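Local coordinates for archaeal flagellar ATP-binding protein FlaH (Methanocaldococcus jannaschii DSM 2661, PDB 4WIA) that is an ATP-binding accessory protein of the archaeal flagellum (archaellum) and probably takes part in its assembly, at residues L68-Q73 with L90-V95; G50-Q53 with S57-Y60. All coordinates share one frame; numbering follows the deposited sequence.

Contact 1. Residues L68-Q73 with L90-V95; sequences LEFIKQ and LLYIPV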
loop_
_atom_site.group_PDB
_atom_site.type_symbol
_atom_site.label_atom_id
_atom_site.label_comp_id
_atom_site.label_asym_id
_atom_site.label_seq_id
_atom_site.Cartn_x
_atom_site.Cartn_y
_atom_site.Cartn_z
ATOM N N LEU A 68 4.607 22.961 -12.562
ATOM C CA LEU A 68 6.036 22.760 -12.504
ATOM C C LEU A 68 6.552 23.025 -11.071
ATOM O O LEU A 68 7.193 22.162 -10.470
ATOM C CB LEU A 68 6.678 23.692 -13.510
ATOM C CG LEU A 68 8.128 23.734 -13.896
ATOM C CD1 LEU A 68 8.930 24.759 -13.112
ATOM C CD2 LEU A 68 8.671 22.339 -13.741
ATOM N N GLU A 69 6.197 24.192 -10.519
ATOM C CA GLU A 69 6.582 24.568 -9.173
ATOM C C GLU A 69 6.055 23.561 -8.159
ATOM O O GLU A 69 6.747 23.208 -7.234
ATOM C CB GLU A 69 6.103 25.983 -8.833
ATOM C CG GLU A 69 6.622 27.100 -9.731
ATOM C CD GLU A 69 5.900 28.458 -9.497
ATOM O OE1 GLU A 69 6.631 29.442 -9.283
ATOM O OE2 GLU A 69 4.619 28.585 -9.518
ATOM N N PHE A 70 4.852 23.073 -8.356
ATOM C CA PHE A 70 4.271 22.068 -7.476
ATOM C C PHE A 70 5.082 20.743 -7.516
ATOM O O PHE A 70 5.396 20.145 -6.468
ATOM C CB PHE A 70 2.816 21.820 -7.837
ATOM C CG PHE A 70 2.125 20.874 -6.940
ATOM C CD1 PHE A 70 1.742 21.276 -5.665
ATOM C CD2 PHE A 70 1.836 19.575 -7.331
ATOM C CE1 PHE A 70 1.083 20.387 -4.794
ATOM C CE2 PHE A 70 1.212 18.709 -6.454
ATOM C CZ PHE A 70 0.853 19.096 -5.192
ATOM N N ILE A 71 5.408 20.285 -8.708
ATOM C CA ILE A 71 6.192 19.081 -8.795
ATOM C C ILE A 71 7.539 19.249 -8.056
ATOM O O ILE A 71 7.959 18.346 -7.325
ATOM C CB ILE A 71 6.407 18.686 -10.240
ATOM C CG1 ILE A 71 5.096 18.172 -10.823
ATOM C CG2 ILE A 71 7.495 17.617 -10.376
ATOM C CD1 ILE A 71 5.085 18.268 -12.329
ATOM N N LYS A 72 8.197 20.398 -8.233
ATOM C CA LYS A 72 9.435 20.631 -7.549
ATOM C C LYS A 72 9.225 20.666 -6.043
ATOM O O LYS A 72 10.055 20.142 -5.313
ATOM C CB LYS A 72 10.113 21.942 -7.949
ATOM C CG LYS A 72 10.203 22.113 -9.433
ATOM C CD LYS A 72 11.403 22.896 -9.824
ATOM C CE LYS A 72 11.186 24.360 -10.079
ATOM N NZ LYS A 72 12.235 24.798 -11.042
ATOM N N GLN A 73 8.178 21.357 -5.600
ATOM C CA GLN A 73 7.925 21.513 -4.192
ATOM C C GLN A 73 7.629 20.141 -3.551
ATOM O O GLN A 73 8.229 19.794 -2.537
ATOM C CB GLN A 73 6.756 22.436 -3.960
ATOM C CG GLN A 73 6.098 22.244 -2.614
ATOM C CD GLN A 73 6.915 22.792 -1.475
ATOM O OE1 GLN A 73 7.999 23.307 -1.687
ATOM N NE2 GLN A 73 6.396 22.713 -0.257
ATOM N N LEU A 90 -3.865 12.069 -9.240
ATOM C CA LEU A 90 -3.793 13.456 -8.743
ATOM C C LEU A 90 -4.153 14.424 -9.879
ATOM O O LEU A 90 -3.545 14.395 -10.941
ATOM C CB LEU A 90 -2.378 13.766 -8.244
ATOM C CG LEU A 90 -2.046 15.224 -7.886
ATOM C CD1 LEU A 90 -3.023 15.737 -6.850
ATOM C CD2 LEU A 90 -0.615 15.438 -7.399
ATOM N N LEU A 91 -5.168 15.290 -9.655
ATOM C CA LEU A 91 -5.544 16.305 -10.581
ATOM C C LEU A 91 -5.143 17.602 -9.943
ATOM O O LEU A 91 -5.651 17.998 -8.878
ATOM C CB LEU A 91 -7.073 16.283 -10.782
ATOM C CG LEU A 91 -7.741 17.401 -11.534
ATOM C CD1 LEU A 91 -7.246 17.432 -12.993
ATOM C CD2 LEU A 91 -9.254 17.269 -11.460
ATOM N N TYR A 92 -4.197 18.272 -10.586
ATOM C CA TYR A 92 -3.617 19.492 -10.069
ATOM C C TYR A 92 -4.127 20.694 -10.878
ATOM O O TYR A 92 -4.005 20.718 -12.073
ATOM C CB TYR A 92 -2.071 19.429 -10.137
ATOM C CG TYR A 92 -1.453 20.627 -9.488
ATOM C CD1 TYR A 92 -1.413 20.731 -8.125
ATOM C CD2 TYR A 92 -1.034 21.718 -10.233
ATOM C CE1 TYR A 92 -0.895 21.859 -7.507
ATOM C CE2 TYR A 92 -0.505 22.867 -9.628
ATOM C CZ TYR A 92 -0.440 22.910 -8.247
ATOM O OH TYR A 92 0.068 24.029 -7.626
ATOM N N ILE A 93 -4.672 21.704 -10.192
ATOM C CA ILE A 93 -5.332 22.827 -10.839
ATOM C C ILE A 93 -4.686 24.147 -10.431
ATOM O O ILE A 93 -4.989 24.700 -9.349
ATOM C CB ILE A 93 -6.785 22.883 -10.412
ATOM C CG1 ILE A 93 -7.464 21.531 -10.687
ATOM C CG2 ILE A 93 -7.514 24.045 -11.153
ATOM C CD1 ILE A 93 -7.608 21.191 -12.158
ATOM N N PRO A 94 -3.787 24.647 -11.251
ATOM C CA PRO A 94 -3.246 25.964 -10.944
ATOM C C PRO A 94 -4.236 27.086 -11.317
ATOM O O PRO A 94 -4.666 27.148 -12.465
ATOM C CB PRO A 94 -1.959 26.048 -11.794
ATOM C CG PRO A 94 -2.042 24.924 -12.772
ATOM C CD PRO A 94 -3.126 23.976 -12.377
ATOM N N VAL A 95 -4.530 27.983 -10.365
ATOM C CA VAL A 95 -5.344 29.151 -10.656
ATOM C C VAL A 95 -4.471 30.292 -11.235
ATOM O O VAL A 95 -4.035 31.207 -10.508
ATOM C CB VAL A 95 -6.083 29.596 -9.394
ATOM C CG1 VAL A 95 -7.040 30.752 -9.729
ATOM C CG2 VAL A 95 -6.855 28.417 -8.810
#
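Tyr92 OH donates a hydrogen bond to the carbonyl O of Leu65 while also lying 3.5 Å from Phe70 CB, and this bond anchors the far end of the ring against which Phe70 packs. Strand 90-94 contributes Tyr92 and Leu90, helix 67-76 contributes Phe70, and all three side chains are buried. The Phe70 and Tyr92 rings form an offset stack, centroids 4.1 Å apart and planes at 23°. The overlap is displaced: Tyr92 CE1 sits over the rim of one Phe70 face, and its 3.2 Å approach to Phe70 CG marks a tight fit. Seen from the tyrosine, Phe70 CB stands over the ring face in a CH-pi contact, 3.9 Å from the centroid. Both rings are swung out on an extended first torsion (chi1 -176° in Phe70, -175° in Tyr92), which carries them from helix and strand into the space between. Leu90 CD2 closes on the Phe70 ring from its edge, 3.9 Å from Phe70 CE2. Phe70 also meets the ring of Tyr60 on the adjacent strand, and Ile81 packs on both Phe70 and Leu90. Replacing Phe70 with an alanine would probably open a gap between helix and strand, leaving the Tyr92 face without its stacking partner and Leu90 CD2 without a ring edge to rest on. The side chains of Gln64, which probably binds ATP, and Ser41, a probable ATP and magnesium ligand, lie about 7 Å from the side chain of Tyr92 and about 8 Å from that of Phe70, respectively, so the cluster lies beside the probable nucleotide site. Such packing of a helix onto a sheet is characteristic of the beta-alpha-beta crossover, here the one joining parallel strands 58-62 and 90-94 in the KaiC-type P-loop NTPase fold.

Contact 2. Residues G50-Q53 with S57-Y60; sequences GFLQ and SVTY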
loop_
_atom_site.group_PDB
_atom_site.type_symbol
_atom_site.label_atom_id
_atom_site.label_comp_id
_atom_site.label_asym_id
_atom_site.label_seq_id
_atom_site.Cartn_x
_atom_site.Cartn_y
_atom_site.Cartn_z
ATOM N N GLY A 50 -0.217 11.332 1.584
ATOM C CA GLY A 50 -0.791 10.203 2.356
ATOM C C GLY A 50 -2.002 9.558 1.683
ATOM O O GLY A 50 -2.014 8.378 1.437
ATOM N N PHE A 51 -3.020 10.373 1.359
ATOM C CA PHE A 51 -4.182 9.870 0.652
ATOM C C PHE A 51 -3.777 9.142 -0.638
ATOM O O PHE A 51 -4.224 8.023 -0.905
ATOM C CB PHE A 51 -5.125 11.039 0.276
ATOM C CG PHE A 51 -5.867 11.653 1.441
ATOM C CD1 PHE A 51 -6.618 10.876 2.272
ATOM C CD2 PHE A 51 -5.843 13.004 1.657
ATOM C CE1 PHE A 51 -7.309 11.434 3.307
ATOM C CE2 PHE A 51 -6.534 13.595 2.694
ATOM C CZ PHE A 51 -7.232 12.790 3.563
ATOM N N LEU A 52 -2.936 9.771 -1.450
ATOM C CA LEU A 52 -2.562 9.152 -2.706
ATOM C C LEU A 52 -1.853 7.808 -2.518
ATOM O O LEU A 52 -2.090 6.856 -3.266
ATOM C CB LEU A 52 -1.663 10.074 -3.515
ATOM C CG LEU A 52 -2.350 11.285 -4.099
ATOM C CD1 LEU A 52 -1.299 12.300 -4.502
ATOM C CD2 LEU A 52 -3.169 10.868 -5.316
ATOM N N GLN A 53 -0.962 7.713 -1.533
ATOM C CA GLN A 53 -0.242 6.464 -1.307
ATOM C C GLN A 53 -1.184 5.404 -0.789
ATOM O O GLN A 53 -0.928 4.223 -0.950
ATOM C CB GLN A 53 0.887 6.683 -0.280
ATOM C CG GLN A 53 2.032 7.517 -0.810
ATOM C CD GLN A 53 2.691 6.811 -1.944
ATOM O OE1 GLN A 53 3.048 5.657 -1.842
ATOM N NE2 GLN A 53 2.843 7.467 -3.013
ATOM N N SER A 57 -7.898 9.288 -4.491
ATOM C CA SER A 57 -7.626 10.248 -5.520
ATOM C C SER A 57 -7.751 11.635 -4.907
ATOM O O SER A 57 -8.480 11.804 -3.966
ATOM C CB SER A 57 -8.603 10.101 -6.662
ATOM O OG SER A 57 -9.958 10.170 -6.208
ATOM N N VAL A 58 -6.988 12.597 -5.422
ATOM C CA VAL A 58 -6.962 13.912 -4.888
ATOM C C VAL A 58 -7.055 14.943 -6.024
ATOM O O VAL A 58 -6.398 14.791 -7.055
ATOM C CB VAL A 58 -5.654 14.138 -4.112
ATOM C CG1 VAL A 58 -5.573 15.563 -3.609
ATOM C CG2 VAL A 58 -5.563 13.190 -2.933
ATOM N N THR A 59 -7.818 16.006 -5.791
ATOM C CA THR A 59 -7.720 17.209 -6.545
ATOM C C THR A 59 -7.050 18.271 -5.693
ATOM O O THR A 59 -7.472 18.517 -4.544
ATOM C CB THR A 59 -9.109 17.746 -6.933
ATOM O OG1 THR A 59 -9.707 16.836 -7.853
ATOM C CG2 THR A 59 -9.014 19.137 -7.636
ATOM N N TYR A 60 -6.034 18.931 -6.248
ATOM C CA TYR A 60 -5.361 19.993 -5.522
ATOM C C TYR A 60 -5.469 21.280 -6.325
ATOM O O TYR A 60 -4.880 21.369 -7.382
ATOM C CB TYR A 60 -3.908 19.589 -5.267
ATOM C CG TYR A 60 -3.168 20.398 -4.202
ATOM C CD1 TYR A 60 -2.991 21.751 -4.326
ATOM C CD2 TYR A 60 -2.635 19.782 -3.088
ATOM C CE1 TYR A 60 -2.339 22.505 -3.380
ATOM C CE2 TYR A 60 -1.946 20.515 -2.124
ATOM C CZ TYR A 60 -1.792 21.854 -2.260
ATOM O OH TYR A 60 -1.119 22.633 -1.330
#
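Val58 CG2 is the methyl that meets the helix, touching Phe51 CB and Leu52 CG, each at 3.9 Å. Leu52 comes in at about a right angle to the valine, and its CD2 reaches the same methyl at 4.1 Å. Val58 CG1 lies anti to the backbone N (chi1 176°), which leaves CG2 beside that N and directed at the two helix residues. Phe51 touches through its CB alone; beyond it the ring leads away from the strand segment. The contact is wholly apolar, and polar groups around it fix the backbones instead: Ser57 N, just before the strand, is hydrogen-bonded to Asp122 OD2, and near the helix end Leu52 O accepts from Lys84 NZ. At the subunit boundary, Gln53 OE1 is hydrogen-bonded to Arg55 NH1 of the third subunit. The Phe51 side chain also touches Ile9 and Val123, Val58 packs further on Leu90, Val123 and Ile125, and Leu52 on Ile81. The last turn of helix 40-53, which begins with Lys40 and Ser41 of the probable Walker A motif, thus rests on strand 58-62, itself flanked in the parallel part of the mixed sheet by strands 90-94 and 123-127.

Overall arrangement
From the N terminus, helix 40-53 comes first, and contact 2 closes the short loop that turns its end back into strand 58-62. The chain then leaves that strand for helix 67-76, passes through helix 82-87 and returns as strand 90-94; contact 1 closes this longer excursion. The two are in series, neither nested nor crossed, with centres 13 Å apart. They join in the sheet, where strands 58-62 and 90-94 run parallel: Leu91 O lies 2.8 Å from Tyr60 N, a probable hydrogen bond, and Ile93 N probably hydrogen-bonds to Tyr60 O. Together they fasten two successive helices to the border of the sheet formed by strand 90-94 and its neighbour.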